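Local structure of microcin B17-processing protein McbB (Escherichia coli str. K-12 substr. MG1655, 6GRH) at residues 99-104 and 124-129; 142-147 and 171-176. The protein is needed to process the inactive microcin B17 precursor peptide McbA into the active antibiotic, and carries a bound zinc ion. One frame throughout, in Å; residues are numbered along the deposited sequence.

Interaction 1: residues 99-104 and 124-129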
loop_
_atom_site.group_PDB
_atom_site.type_symbol
_atom_site.label_atom_id
_atom_site.label_comp_id
_atom_site.label_asym_id
_atom_site.label_seq_id
_atom_site.Cartn_x
_atom_site.Cartn_y
_atom_site.Cartn_z
ATOM N N VAL B 99 3.524 -14.373 -30.497
ATOM C CA VAL B 99 4.913 -14.566 -30.900
ATOM C C VAL B 99 5.772 -14.305 -29.676
ATOM O O VAL B 99 5.430 -13.481 -28.853
ATOM C CB VAL B 99 5.352 -13.666 -32.069
ATOM C CG1 VAL B 99 4.588 -14.013 -33.330
ATOM C CG2 VAL B 99 5.183 -12.183 -31.796
ATOM N N ILE B 100 6.885 -15.011 -29.569
ATOM C CA ILE B 100 7.865 -14.765 -28.529
ATOM C C ILE B 100 9.108 -14.185 -29.187
ATOM O O ILE B 100 9.657 -14.784 -30.115
ATOM C CB ILE B 100 8.208 -16.038 -27.750
ATOM C CG1 ILE B 100 6.962 -16.528 -27.027
ATOM C CG2 ILE B 100 9.328 -15.749 -26.735
ATOM C CD1 ILE B 100 7.155 -17.830 -26.299
ATOM N N ILE B 101 9.500 -12.982 -28.760
ATOM C CA ILE B 101 10.713 -12.323 -29.240
ATOM C C ILE B 101 11.698 -12.357 -28.082
ATOM O O ILE B 101 11.349 -11.981 -26.933
ATOM C CB ILE B 101 10.467 -10.865 -29.720
ATOM C CG1 ILE B 101 9.424 -10.821 -30.851
ATOM C CG2 ILE B 101 11.771 -10.260 -30.210
ATOM C CD1 ILE B 101 9.062 -9.452 -31.403
ATOM N N SER B 102 12.911 -12.828 -28.333
ATOM C CA SER B 102 13.848 -13.005 -27.213
ATOM C C SER B 102 15.288 -12.916 -27.610
ATOM O O SER B 102 15.639 -13.177 -28.763
ATOM C CB SER B 102 13.604 -14.370 -26.540
ATOM O OG SER B 102 14.283 -14.473 -25.303
ATOM N N ASP B 103 16.120 -12.566 -26.636
ATOM C CA ASP B 103 17.574 -12.672 -26.768
ATOM C C ASP B 103 18.086 -14.060 -26.439
ATOM O O ASP B 103 19.254 -14.341 -26.672
ATOM C CB ASP B 103 18.297 -11.589 -25.937
ATOM C CG ASP B 103 18.117 -11.731 -24.406
ATOM O OD1 ASP B 103 17.311 -12.543 -23.902
ATOM O OD2 ASP B 103 18.783 -10.943 -23.685
ATOM N N VAL B 104 17.228 -14.939 -25.918
ATOM C CA VAL B 104 17.574 -16.361 -25.720
ATOM C C VAL B 104 16.537 -17.262 -26.418
ATOM O O VAL B 104 15.905 -18.081 -25.769
ATOM C CB VAL B 104 17.733 -16.739 -24.207
ATOM C CG1 VAL B 104 18.959 -16.068 -23.612
ATOM C CG2 VAL B 104 16.501 -16.395 -23.379
ATOM N N HIS B 124 5.661 -18.103 -33.847
ATOM C CA HIS B 124 7.072 -17.920 -34.133
ATOM C C HIS B 124 7.842 -17.596 -32.876
ATOM O O HIS B 124 7.324 -16.876 -32.020
ATOM C CB HIS B 124 7.271 -16.773 -35.112
ATOM C CG HIS B 124 6.697 -17.027 -36.467
ATOM N ND1 HIS B 124 5.454 -16.560 -36.847
ATOM C CD2 HIS B 124 7.179 -17.724 -37.524
ATOM C CE1 HIS B 124 5.210 -16.943 -38.095
ATOM N NE2 HIS B 124 6.243 -17.645 -38.527
ATOM N N ILE B 125 9.059 -18.136 -32.785
ATOM C CA ILE B 125 10.071 -17.684 -31.844
ATOM C C ILE B 125 11.041 -16.802 -32.626
ATOM O O ILE B 125 11.658 -17.250 -33.577
ATOM C CB ILE B 125 10.859 -18.851 -31.206
ATOM C CG1 ILE B 125 9.906 -19.894 -30.619
ATOM C CG2 ILE B 125 11.780 -18.325 -30.095
ATOM C CD1 ILE B 125 8.897 -19.386 -29.602
ATOM N N ILE B 126 11.157 -15.548 -32.243
ATOM C CA ILE B 126 11.964 -14.592 -32.984
ATOM C C ILE B 126 13.195 -14.165 -32.166
ATOM O O ILE B 126 13.088 -13.793 -30.987
ATOM C CB ILE B 126 11.119 -13.370 -33.386
ATOM C CG1 ILE B 126 9.935 -13.814 -34.235
ATOM C CG2 ILE B 126 11.968 -12.366 -34.168
ATOM C CD1 ILE B 126 8.781 -12.844 -34.235
ATOM N N ASP B 127 14.363 -14.230 -32.795
ATOM C CA ASP B 127 15.586 -13.744 -32.181
ATOM C C ASP B 127 15.582 -12.225 -32.294
ATOM O O ASP B 127 15.407 -11.694 -33.388
ATOM C CB ASP B 127 16.825 -14.335 -32.865
ATOM C CG ASP B 127 18.132 -14.067 -32.084
ATOM O OD1 ASP B 127 18.237 -13.046 -31.372
ATOM O OD2 ASP B 127 19.070 -14.883 -32.212
ATOM N N ILE B 128 15.782 -11.531 -31.177
ATOM C CA ILE B 128 15.884 -10.074 -31.190
ATOM C C ILE B 128 16.956 -9.538 -32.178
ATOM O O ILE B 128 16.790 -8.458 -32.713
ATOM C CB ILE B 128 16.113 -9.503 -29.759
ATOM C CG1 ILE B 128 15.886 -7.994 -29.723
ATOM C CG2 ILE B 128 17.501 -9.837 -29.236
ATOM C CD1 ILE B 128 14.444 -7.595 -29.990
ATOM N N LYS B 129 18.020 -10.301 -32.424
ATOM C CA LYS B 129 19.065 -9.951 -33.421
ATOM C C LYS B 129 18.572 -9.841 -34.877
ATOM O O LYS B 129 19.247 -9.243 -35.703
ATOM C CB LYS B 129 20.201 -10.989 -33.392
ATOM C CG LYS B 129 20.970 -11.048 -32.077
HETATM O O HOH W 1 19.988 -12.789 -29.271
#
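H124 opens the pairing with its carbonyl: I100 N donates to H124 O at 3.1 Å. Its imidazole then leads off the strand, with V99 CG1 near the ring plane at one edge. I125 puts its side chain on the same face as I100, and the two lie side by side. Because I125 CG1 stands beside its own backbone N (chi1 -52°) and the chain bends again at chi2, the CD1 methyl folds back across and rests on I100 CB at 3.9 Å. I126 bonds to the facing strand through both its backbone N and its O, with I126 N giving a 2.7 Å bond to I100 O and I126 O taking one of 2.8 Å from S102 N. On the opposite face its side chain runs beside that of I101, CB against CG1 at 4.0 Å, while CD1 reaches V99 CB. D127 ends the strand. Its OD1 accepts from K129 N, closing an Asx turn, and accepts a hydrogen bond from a water that also donates to D103 O. As the chain turns, I128 N still reaches S102 O at 2.9 Å, from above the carbonyl plane, and I128 CD1 meets I101 CG2 at roughly a right angle between side chains.

This is parallel pairing within a beta-alpha-beta unit, strand 97-102, helix 111-115 and strand 122-127. Strand 122-127 is outermost within the chain, whereas strand 97-102 also bonds to strand 139-144. I101 and I128 pack against I156 of helix 150-160, and I125 meets P105 and F108 on the other face.

Interaction 2: residues 142-147 and 171-176; sequences WLHLEN and SYYLKE
Two matching first torsions aim the rings of W142 and H144 at one serine: CG lies opposite the backbone N in both (chi1 -166° and 174°), and S171 OG, set between its own N and carbonyl carbon, comes to meet them. W142 NE1 donates to S171 OG at 2.9 Å, with the oxygen close to the indole plane. H144 ND1 approaches the same oxygen to 2.7 Å, in a hydrogen bond that either partner could donate. The backbones pair in parallel around S171, its N bonding to L143 O at 2.8 Å and its O receiving L145 N at 3.0 Å. This pairing belongs to the beta-alpha-beta unit of strand 139-144, helix 150-160 and strand 167-174, and W142 and H144 pack on I246 of helix 236-254.

Beyond the serine, the Y173 ring comes up against that of H144, rim to rim with planes 77° apart, and H144 CE1 lies 3.6 Å from Y173 OH. A water joins H144 NE2, Y173 OH and E146 OE2, to which it donates; E146 OE2 also forms a salt bridge with R239, and Y173 OH bonds to S242. A second water accepts from Y173 N, 3.0 Å away, where the strands splay apart.

Both imidazole nitrogens thus have partners, which fixes the rotation of the ring, and S171 OG, already an acceptor for W142, ties both aromatic side chains to strand 167-174.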
loop_
_atom_site.group_PDB
_atom_site.type_symbol
_atom_site.label_atom_id
_atom_site.label_comp_id
_atom_site.label_asym_id
_atom_site.label_seq_id
_atom_site.Cartn_x
_atom_site.Cartn_y
_atom_site.Cartn_z
ATOM N N TRP B 142 5.152 -11.367 -26.929
ATOM C CA TRP B 142 5.868 -11.602 -25.696
ATOM C C TRP B 142 7.348 -11.328 -25.921
ATOM O O TRP B 142 7.989 -12.017 -26.696
ATOM C CB TRP B 142 5.674 -13.046 -25.200
ATOM C CG TRP B 142 6.127 -13.207 -23.769
ATOM C CD1 TRP B 142 7.403 -12.978 -23.282
ATOM C CD2 TRP B 142 5.336 -13.572 -22.644
ATOM N NE1 TRP B 142 7.440 -13.211 -21.937
ATOM C CE2 TRP B 142 6.188 -13.543 -21.508
ATOM C CE3 TRP B 142 3.994 -13.925 -22.477
ATOM C CZ2 TRP B 142 5.742 -13.852 -20.220
ATOM C CZ3 TRP B 142 3.539 -14.227 -21.201
ATOM C CH2 TRP B 142 4.418 -14.183 -20.084
ATOM N N LEU B 143 7.892 -10.306 -25.243
ATOM C CA LEU B 143 9.314 -9.997 -25.325
ATOM C C LEU B 143 10.009 -10.457 -24.054
ATOM O O LEU B 143 9.722 -9.934 -22.992
ATOM C CB LEU B 143 9.507 -8.509 -25.529
ATOM C CG LEU B 143 10.916 -7.925 -25.502
ATOM C CD1 LEU B 143 11.826 -8.531 -26.565
ATOM C CD2 LEU B 143 10.811 -6.405 -25.671
ATOM N N HIS B 144 10.922 -11.421 -24.167
ATOM C CA HIS B 144 11.604 -11.977 -23.012
ATOM C C HIS B 144 13.088 -11.671 -23.152
ATOM O O HIS B 144 13.711 -12.084 -24.126
ATOM C CB HIS B 144 11.362 -13.478 -22.895
ATOM C CG HIS B 144 12.161 -14.131 -21.818
ATOM N ND1 HIS B 144 11.883 -13.946 -20.485
ATOM C CD2 HIS B 144 13.269 -14.898 -21.871
ATOM C CE1 HIS B 144 12.770 -14.610 -19.763
ATOM N NE2 HIS B 144 13.601 -15.226 -20.580
ATOM N N LEU B 145 13.650 -10.982 -22.150
ATOM C CA LEU B 145 15.063 -10.601 -22.134
ATOM C C LEU B 145 15.809 -11.109 -20.896
ATOM O O LEU B 145 15.420 -10.783 -19.765
ATOM C CB LEU B 145 15.182 -9.080 -22.183
ATOM C CG LEU B 145 14.611 -8.425 -23.441
ATOM C CD1 LEU B 145 14.693 -6.910 -23.350
ATOM C CD2 LEU B 145 15.346 -8.921 -24.675
ATOM N N GLU B 146 16.851 -11.912 -21.106
ATOM C CA GLU B 146 17.855 -12.190 -20.069
ATOM C C GLU B 146 18.823 -11.029 -19.900
ATOM O O GLU B 146 19.178 -10.658 -18.778
ATOM C CB GLU B 146 18.640 -13.477 -20.363
ATOM C CG GLU B 146 17.870 -14.710 -19.984
ATOM C CD GLU B 146 18.671 -16.001 -19.894
ATOM O OE1 GLU B 146 19.924 -16.005 -19.849
ATOM O OE2 GLU B 146 17.984 -17.031 -19.819
ATOM N N ASN B 147 19.261 -10.453 -21.009
ATOM C CA ASN B 147 20.160 -9.319 -20.961
ATOM C C ASN B 147 19.370 -8.069 -21.329
ATOM O O ASN B 147 19.238 -7.712 -22.492
ATOM C CB ASN B 147 21.352 -9.575 -21.852
ATOM C CG ASN B 147 22.060 -10.856 -21.473
ATOM O OD1 ASN B 147 22.395 -11.069 -20.298
ATOM N ND2 ASN B 147 22.252 -11.748 -22.450
ATOM N N SER B 171 9.031 -9.593 -20.273
ATOM C CA SER B 171 9.574 -10.307 -19.124
ATOM C C SER B 171 11.094 -10.180 -19.062
ATOM O O SER B 171 11.767 -10.065 -20.066
ATOM C CB SER B 171 9.097 -11.770 -19.106
ATOM O OG SER B 171 9.598 -12.503 -20.196
ATOM N N TYR B 172 11.615 -10.121 -17.848
ATOM C CA TYR B 172 12.996 -9.703 -17.592
ATOM C C TYR B 172 13.278 -9.945 -16.096
ATOM O O TYR B 172 12.362 -10.283 -15.330
ATOM C CB TYR B 172 13.205 -8.206 -17.983
ATOM C CG TYR B 172 12.221 -7.288 -17.328
ATOM C CD1 TYR B 172 10.959 -7.095 -17.864
ATOM C CD2 TYR B 172 12.515 -6.681 -16.114
ATOM C CE1 TYR B 172 10.031 -6.287 -17.248
ATOM C CE2 TYR B 172 11.593 -5.877 -15.481
ATOM C CZ TYR B 172 10.363 -5.681 -16.043
ATOM O OH TYR B 172 9.443 -4.918 -15.407
ATOM N N TYR B 173 14.535 -9.777 -15.708
ATOM C CA TYR B 173 14.993 -10.064 -14.377
ATOM C C TYR B 173 15.450 -8.785 -13.709
ATOM O O TYR B 173 16.041 -7.931 -14.330
ATOM C CB TYR B 173 16.099 -11.110 -14.405
ATOM C CG TYR B 173 15.633 -12.408 -15.026
ATOM C CD1 TYR B 173 15.101 -13.429 -14.241
ATOM C CD2 TYR B 173 15.688 -12.601 -16.417
ATOM C CE1 TYR B 173 14.658 -14.624 -14.813
ATOM C CE2 TYR B 173 15.249 -13.785 -17.004
ATOM C CZ TYR B 173 14.724 -14.800 -16.192
ATOM O OH TYR B 173 14.277 -15.962 -16.778
ATOM N N LEU B 174 15.140 -8.654 -12.428
ATOM C CA LEU B 174 15.530 -7.491 -11.658
ATOM C C LEU B 174 15.869 -7.992 -10.282
ATOM O O LEU B 174 15.006 -8.584 -9.626
ATOM C CB LEU B 174 14.403 -6.459 -11.577
ATOM C CG LEU B 174 14.619 -5.251 -10.645
ATOM C CD1 LEU B 174 15.842 -4.471 -11.054
ATOM C CD2 LEU B 174 13.362 -4.397 -10.660
ATOM N N LYS B 175 17.131 -7.795 -9.907
ATOM C CA LYS B 175 17.699 -8.244 -8.639
ATOM C C LYS B 175 17.509 -9.753 -8.466
ATOM O O LYS B 175 18.071 -10.513 -9.249
ATOM C CB LYS B 175 17.136 -7.386 -7.495
ATOM C CG LYS B 175 17.591 -5.937 -7.634
ATOM C CD LYS B 175 17.253 -5.135 -6.387
ATOM C CE LYS B 175 17.836 -3.732 -6.443
ATOM N NZ LYS B 175 18.114 -3.250 -5.061
ATOM N N GLU B 176 16.686 -10.200 -7.517
ATOM C CA GLU B 176 16.431 -11.638 -7.349
ATOM C C GLU B 176 15.045 -12.032 -7.857
ATOM O O GLU B 176 14.525 -13.082 -7.462
ATOM C CB GLU B 176 16.592 -12.015 -5.875
ATOM C CG GLU B 176 17.994 -11.782 -5.358
ATOM C CD GLU B 176 18.142 -12.015 -3.863
ATOM O OE1 GLU B 176 17.220 -11.659 -3.087
ATOM O OE2 GLU B 176 19.206 -12.545 -3.468
HETATM O O HOH W 2 15.409 -16.744 -19.132
HETATM O O HOH W 3 16.498 -9.236 -17.873
#

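Interactions 1 and 2 sit about 13 Å apart, centre to centre, in one mixed sheet, where strands 97-102 and 139-144 are neighbours. The chain completes 99-104 with 124-129 before it starts 142-147 with 171-176, so two successive beta-alpha-beta units lie side by side. Across the seam, I101 N is 2.7 Å from W142 O, a probable hydrogen bond, and S102 OG probably bonds to H144 O at the same length. Further along the chain, the D103 carboxylate accepts from E146 N and N147 N, tying the two segments together. The zinc, held by C192, C195, C290 and C292, is about 11 Å from the Y172 side chain.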